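Gamma-glutamylcyclotransferase (Homo sapiens, PDB 3CRY) catalyses the release of 5-oxoproline from gamma-glutamyl dipeptides, probably contributes to glutathione homeostasis, and induces cytochrome c release from mitochondria. Local coordinates at residues E14-T28 with V79-L91. The protein carries 1 engineered substitution. Numbering follows the deposited sequence.
With ACT (acetate ion), chain C.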
# COMPACT_ATOMS: atom_id res chain seq x y z
N GLU A 14 -6.86 -18.11 -11.74
CA GLU A 14 -7.72 -17.68 -12.88
C GLU A 14 -6.92 -16.94 -13.96
O GLU A 14 -5.79 -16.52 -13.73
CB GLU A 14 -8.89 -16.82 -12.35
CG GLU A 14 -9.86 -16.34 -13.43
CD GLU A 14 -11.30 -16.27 -12.93
OE1 GLU A 14 -11.55 -16.52 -11.73
OE2 GLU A 14 -12.19 -15.97 -13.76
N GLU A 15 -7.53 -16.81 -15.13
CA GLU A 15 -6.97 -16.10 -16.28
C GLU A 15 -6.99 -14.58 -16.05
O GLU A 15 -6.22 -13.85 -16.67
CB GLU A 15 -7.78 -16.51 -17.52
CG GLU A 15 -7.54 -15.72 -18.83
CD GLU A 15 -6.73 -16.48 -19.88
OE1 GLU A 15 -5.97 -15.82 -20.63
OE2 GLU A 15 -6.87 -17.72 -19.98
N SER A 16 -7.87 -14.12 -15.15
CA SER A 16 -8.16 -12.68 -14.99
C SER A 16 -7.93 -12.14 -13.59
O SER A 16 -7.84 -12.90 -12.62
CB SER A 16 -9.61 -12.39 -15.38
OG SER A 16 -9.83 -12.76 -16.73
N PHE A 17 -7.84 -10.82 -13.49
CA PHE A 17 -7.82 -10.16 -12.19
C PHE A 17 -8.69 -8.90 -12.26
O PHE A 17 -9.00 -8.42 -13.35
CB PHE A 17 -6.38 -9.83 -11.74
CG PHE A 17 -5.75 -8.69 -12.49
CD1 PHE A 17 -5.15 -8.89 -13.74
CD2 PHE A 17 -5.73 -7.40 -11.93
CE1 PHE A 17 -4.55 -7.84 -14.42
CE2 PHE A 17 -5.13 -6.34 -12.61
CZ PHE A 17 -4.54 -6.55 -13.86
N LEU A 18 -9.07 -8.39 -11.10
CA LEU A 18 -9.91 -7.19 -11.03
C LEU A 18 -9.07 -6.02 -10.54
O LEU A 18 -8.26 -6.17 -9.62
CB LEU A 18 -11.09 -7.42 -10.09
CG LEU A 18 -12.03 -8.58 -10.44
CD1 LEU A 18 -13.07 -8.74 -9.39
CD2 LEU A 18 -12.67 -8.36 -11.82
N TYR A 19 -9.27 -4.86 -11.16
CA TYR A 19 -8.48 -3.65 -10.91
C TYR A 19 -9.43 -2.51 -10.52
O TYR A 19 -10.36 -2.21 -11.25
CB TYR A 19 -7.65 -3.29 -12.17
CG TYR A 19 -7.16 -1.84 -12.18
CD1 TYR A 19 -6.42 -1.32 -11.11
CD2 TYR A 19 -7.42 -1.00 -13.27
CE1 TYR A 19 -5.99 0.02 -11.10
CE2 TYR A 19 -6.97 0.33 -13.28
CZ TYR A 19 -6.27 0.83 -12.20
OH TYR A 19 -5.84 2.14 -12.19
N PHE A 20 -9.19 -1.88 -9.36
CA PHE A 20 -10.04 -0.79 -8.87
C PHE A 20 -9.39 0.55 -9.20
O PHE A 20 -8.30 0.88 -8.68
CB PHE A 20 -10.27 -0.93 -7.34
CG PHE A 20 -11.05 0.20 -6.71
CD1 PHE A 20 -12.44 0.28 -6.87
CD2 PHE A 20 -10.40 1.18 -5.92
CE1 PHE A 20 -13.19 1.33 -6.29
CE2 PHE A 20 -11.14 2.21 -5.31
CZ PHE A 20 -12.55 2.28 -5.50
N ALA A 21 -10.03 1.27 -10.12
CA ALA A 21 -9.58 2.62 -10.54
C ALA A 21 -10.35 3.73 -9.88
O ALA A 21 -11.57 3.68 -9.83
CB ALA A 21 -9.67 2.76 -12.05
N TYR A 22 -9.64 4.76 -9.39
CA TYR A 22 -10.29 5.92 -8.78
C TYR A 22 -9.86 7.30 -9.35
O TYR A 22 -10.36 8.34 -8.91
CB TYR A 22 -10.06 5.88 -7.26
CG TYR A 22 -8.60 5.83 -6.87
CD1 TYR A 22 -7.82 7.01 -6.82
CD2 TYR A 22 -7.98 4.61 -6.56
CE1 TYR A 22 -6.48 6.98 -6.49
CE2 TYR A 22 -6.61 4.56 -6.20
CZ TYR A 22 -5.88 5.75 -6.18
OH TYR A 22 -4.55 5.73 -5.84
N GLY A 23 -8.92 7.28 -10.30
CA GLY A 23 -8.36 8.50 -10.91
C GLY A 23 -8.67 8.55 -12.40
O GLY A 23 -9.82 8.30 -12.78
N SER A 24 -7.67 8.86 -13.24
CA SER A 24 -7.94 9.05 -14.68
C SER A 24 -8.35 7.75 -15.35
O SER A 24 -8.96 7.78 -16.44
CB SER A 24 -6.73 9.66 -15.42
OG SER A 24 -5.62 8.79 -15.31
N ASN A 25 -8.03 6.61 -14.73
CA ASN A 25 -8.52 5.32 -15.25
C ASN A 25 -10.03 5.06 -15.02
O ASN A 25 -10.55 4.01 -15.41
CB ASN A 25 -7.66 4.13 -14.76
CG ASN A 25 -6.31 4.03 -15.49
OD1 ASN A 25 -6.14 4.53 -16.62
ND2 ASN A 25 -5.35 3.38 -14.84
N LEU A 26 -10.74 6.02 -14.42
CA LEU A 26 -12.21 6.01 -14.44
C LEU A 26 -12.77 6.14 -15.86
O LEU A 26 -13.89 5.68 -16.13
CB LEU A 26 -12.77 7.16 -13.60
CG LEU A 26 -12.62 7.05 -12.09
CD1 LEU A 26 -13.08 8.38 -11.44
CD2 LEU A 26 -13.41 5.84 -11.52
N LEU A 27 -12.00 6.78 -16.76
CA LEU A 27 -12.47 7.04 -18.13
C LEU A 27 -12.06 5.91 -19.09
O LEU A 27 -10.88 5.58 -19.22
CB LEU A 27 -11.94 8.38 -18.65
CG LEU A 27 -12.53 8.79 -20.01
CD1 LEU A 27 -14.04 9.10 -19.90
CD2 LEU A 27 -11.75 9.99 -20.55
N THR A 28 -13.05 5.34 -19.77
CA THR A 28 -12.79 4.16 -20.63
C THR A 28 -11.75 4.45 -21.71
O THR A 28 -10.83 3.64 -21.92
CB THR A 28 -14.11 3.65 -21.22
OG1 THR A 28 -15.02 3.41 -20.15
CG2 THR A 28 -13.92 2.36 -22.00
N VAL A 79 -14.30 6.21 -0.94
CA VAL A 79 -13.88 6.51 -2.31
C VAL A 79 -14.67 5.59 -3.25
O VAL A 79 -14.67 4.36 -3.05
CB VAL A 79 -12.35 6.26 -2.49
CG1 VAL A 79 -11.95 6.32 -3.97
CG2 VAL A 79 -11.55 7.27 -1.69
N TRP A 80 -15.34 6.17 -4.25
CA TRP A 80 -16.01 5.38 -5.28
C TRP A 80 -15.11 5.24 -6.50
O TRP A 80 -14.36 6.17 -6.84
CB TRP A 80 -17.33 6.02 -5.70
CG TRP A 80 -18.44 5.80 -4.69
CD1 TRP A 80 -18.74 6.58 -3.61
CD2 TRP A 80 -19.39 4.73 -4.70
NE1 TRP A 80 -19.84 6.06 -2.94
CE2 TRP A 80 -20.25 4.92 -3.59
CE3 TRP A 80 -19.61 3.63 -5.54
CZ2 TRP A 80 -21.30 4.04 -3.30
CZ3 TRP A 80 -20.67 2.74 -5.24
CH2 TRP A 80 -21.50 2.98 -4.13
N GLY A 81 -15.21 4.11 -7.19
CA GLY A 81 -14.40 3.91 -8.37
C GLY A 81 -15.02 2.88 -9.30
O GLY A 81 -16.14 2.42 -9.08
N VAL A 82 -14.25 2.53 -10.32
CA VAL A 82 -14.65 1.55 -11.34
C VAL A 82 -13.75 0.34 -11.21
O VAL A 82 -12.52 0.48 -11.15
CB VAL A 82 -14.51 2.12 -12.79
CG1 VAL A 82 -14.64 0.97 -13.85
CG2 VAL A 82 -15.56 3.22 -13.04
N VAL A 83 -14.38 -0.84 -11.16
CA VAL A 83 -13.66 -2.11 -11.21
C VAL A 83 -13.57 -2.56 -12.67
O VAL A 83 -14.60 -2.70 -13.36
CB VAL A 83 -14.33 -3.20 -10.32
CG1 VAL A 83 -13.57 -4.49 -10.43
CG2 VAL A 83 -14.39 -2.73 -8.83
N TRP A 84 -12.33 -2.77 -13.11
CA TRP A 84 -12.02 -3.28 -14.45
C TRP A 84 -11.57 -4.74 -14.40
O TRP A 84 -10.77 -5.12 -13.54
CB TRP A 84 -10.89 -2.46 -15.10
CG TRP A 84 -11.24 -1.01 -15.32
CD1 TRP A 84 -10.89 0.04 -14.51
CD2 TRP A 84 -11.99 -0.45 -16.40
NE1 TRP A 84 -11.39 1.22 -15.02
CE2 TRP A 84 -12.07 0.95 -16.18
CE3 TRP A 84 -12.61 -0.99 -17.55
CZ2 TRP A 84 -12.75 1.83 -17.06
CZ3 TRP A 84 -13.29 -0.12 -18.43
CH2 TRP A 84 -13.36 1.28 -18.17
N LYS A 85 -12.06 -5.55 -15.33
CA LYS A 85 -11.56 -6.93 -15.47
C LYS A 85 -10.46 -6.94 -16.52
O LYS A 85 -10.65 -6.48 -17.66
CB LYS A 85 -12.70 -7.86 -15.89
CG LYS A 85 -12.31 -9.34 -15.90
CD LYS A 85 -13.54 -10.14 -16.33
CE LYS A 85 -13.45 -11.59 -15.92
NZ LYS A 85 -14.54 -12.35 -16.61
N MET A 86 -9.31 -7.48 -16.13
CA MET A 86 -8.13 -7.51 -17.00
C MET A 86 -7.50 -8.90 -17.03
O MET A 86 -7.67 -9.68 -16.08
CB MET A 86 -7.13 -6.47 -16.52
CG MET A 86 -7.60 -5.03 -16.77
SD MET A 86 -6.51 -3.77 -16.06
CE MET A 86 -5.13 -3.92 -17.17
N ASN A 87 -6.78 -9.22 -18.11
CA ASN A 87 -6.05 -10.49 -18.16
C ASN A 87 -4.80 -10.45 -17.29
O ASN A 87 -4.12 -9.43 -17.21
CB ASN A 87 -5.70 -10.89 -19.59
CG ASN A 87 -5.24 -12.34 -19.68
OD1 ASN A 87 -4.09 -12.66 -19.39
ND2 ASN A 87 -6.14 -13.22 -20.07
N LYS A 88 -4.49 -11.56 -16.63
CA LYS A 88 -3.31 -11.61 -15.76
C LYS A 88 -2.00 -11.34 -16.52
O LYS A 88 -1.01 -10.88 -15.93
CB LYS A 88 -3.25 -12.91 -14.94
CG LYS A 88 -4.08 -12.83 -13.66
CD LYS A 88 -3.91 -14.08 -12.80
CE LYS A 88 -4.87 -14.05 -11.62
NZ LYS A 88 -5.20 -15.43 -11.15
N SER A 89 -2.00 -11.59 -17.83
CA SER A 89 -0.88 -11.19 -18.70
C SER A 89 -0.56 -9.68 -18.70
O SER A 89 0.52 -9.26 -19.19
CB SER A 89 -1.15 -11.65 -20.14
OG SER A 89 -2.31 -11.03 -20.65
N ASN A 90 -1.50 -8.90 -18.16
CA ASN A 90 -1.49 -7.44 -18.12
C ASN A 90 -0.85 -6.86 -16.84
O ASN A 90 -0.53 -5.67 -16.80
CB ASN A 90 -2.94 -6.93 -18.20
CG ASN A 90 -3.13 -5.78 -19.18
OD1 ASN A 90 -2.55 -4.69 -19.03
ND2 ASN A 90 -3.98 -6.00 -20.17
N LEU A 91 -0.68 -7.69 -15.81
CA LEU A 91 -0.19 -7.30 -14.47
C LEU A 91 1.08 -6.43 -14.52
O LEU A 91 1.11 -5.30 -14.02
CB LEU A 91 0.10 -8.55 -13.62
CG LEU A 91 -0.65 -8.97 -12.34
CD1 LEU A 91 -1.91 -8.19 -12.04
CD2 LEU A 91 -0.93 -10.47 -12.32
C ACT C . -3.88 7.77 -12.43
O ACT C . -4.74 8.68 -12.54
OXT ACT C . -4.28 6.60 -12.66
CH3 ACT C . -2.45 8.04 -12.04
O HOH W 1 -12.82 8.45 -7.36
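Phe17, Tyr19 and Ala21 pair with Met86, Trp84 and Val82 as the hydrogen-bonded pairs of an antiparallel sheet, strand 16-21 against 79-87, within the five-stranded sheet of the gamma-glutamylcyclotransferase fold. Their side chains share one face; Leu18 and Phe20 occupy the other with Lys85 and Val83. Residues 19-24, the end of this strand and the turn after it, probably bind substrate, and Trp84 braces the 3-10 turn at 24-26. Its indole lies with CG anti to the carbonyl carbon (chi1 -62°), which sends NE1 to the backbone O of Asn25 at 2.9 Å, a bent bond with the acceptor 26° out of the ring plane. Ala21 CB lies at the indole edge, as does Thr28 OG1, whose hydrogen bonds go to Glu149 and Asn150, while Val82 CG1 lies over one face toward the rim. A leucine in place of Trp84 would probably leave the Asn25 carbonyl without this donor and open a gap beside Ala21 and Thr28. Asn25 in turn gives ND2 to Tyr19 OH, the oxygen lying in the amide plane, 3.0 Å away; its side chain also approaches the engineered Gln98, at the proton-acceptor position. Tyr19 and Trp84 rings are nearly parallel but slid apart, barely overlapping. Next along this face, Met86 SD makes oblique Met-aromatic contacts with both Tyr19 and Phe17. Phe17 holds CG between its backbone N and carbonyl carbon (chi1 73°), turning the ring edge to the start of the 88-90 turn, where Asn87 O lies in its plane. Leu91 CD1 sits over one face in a CH-pi contact, tentative because Leu91 is modelled in two conformers. In the 24-26 turn, Ser24 N and OG both grip one oxygen of an acetate, probably from the crystallisation liquor, with OG 2.9 Å from acetate O.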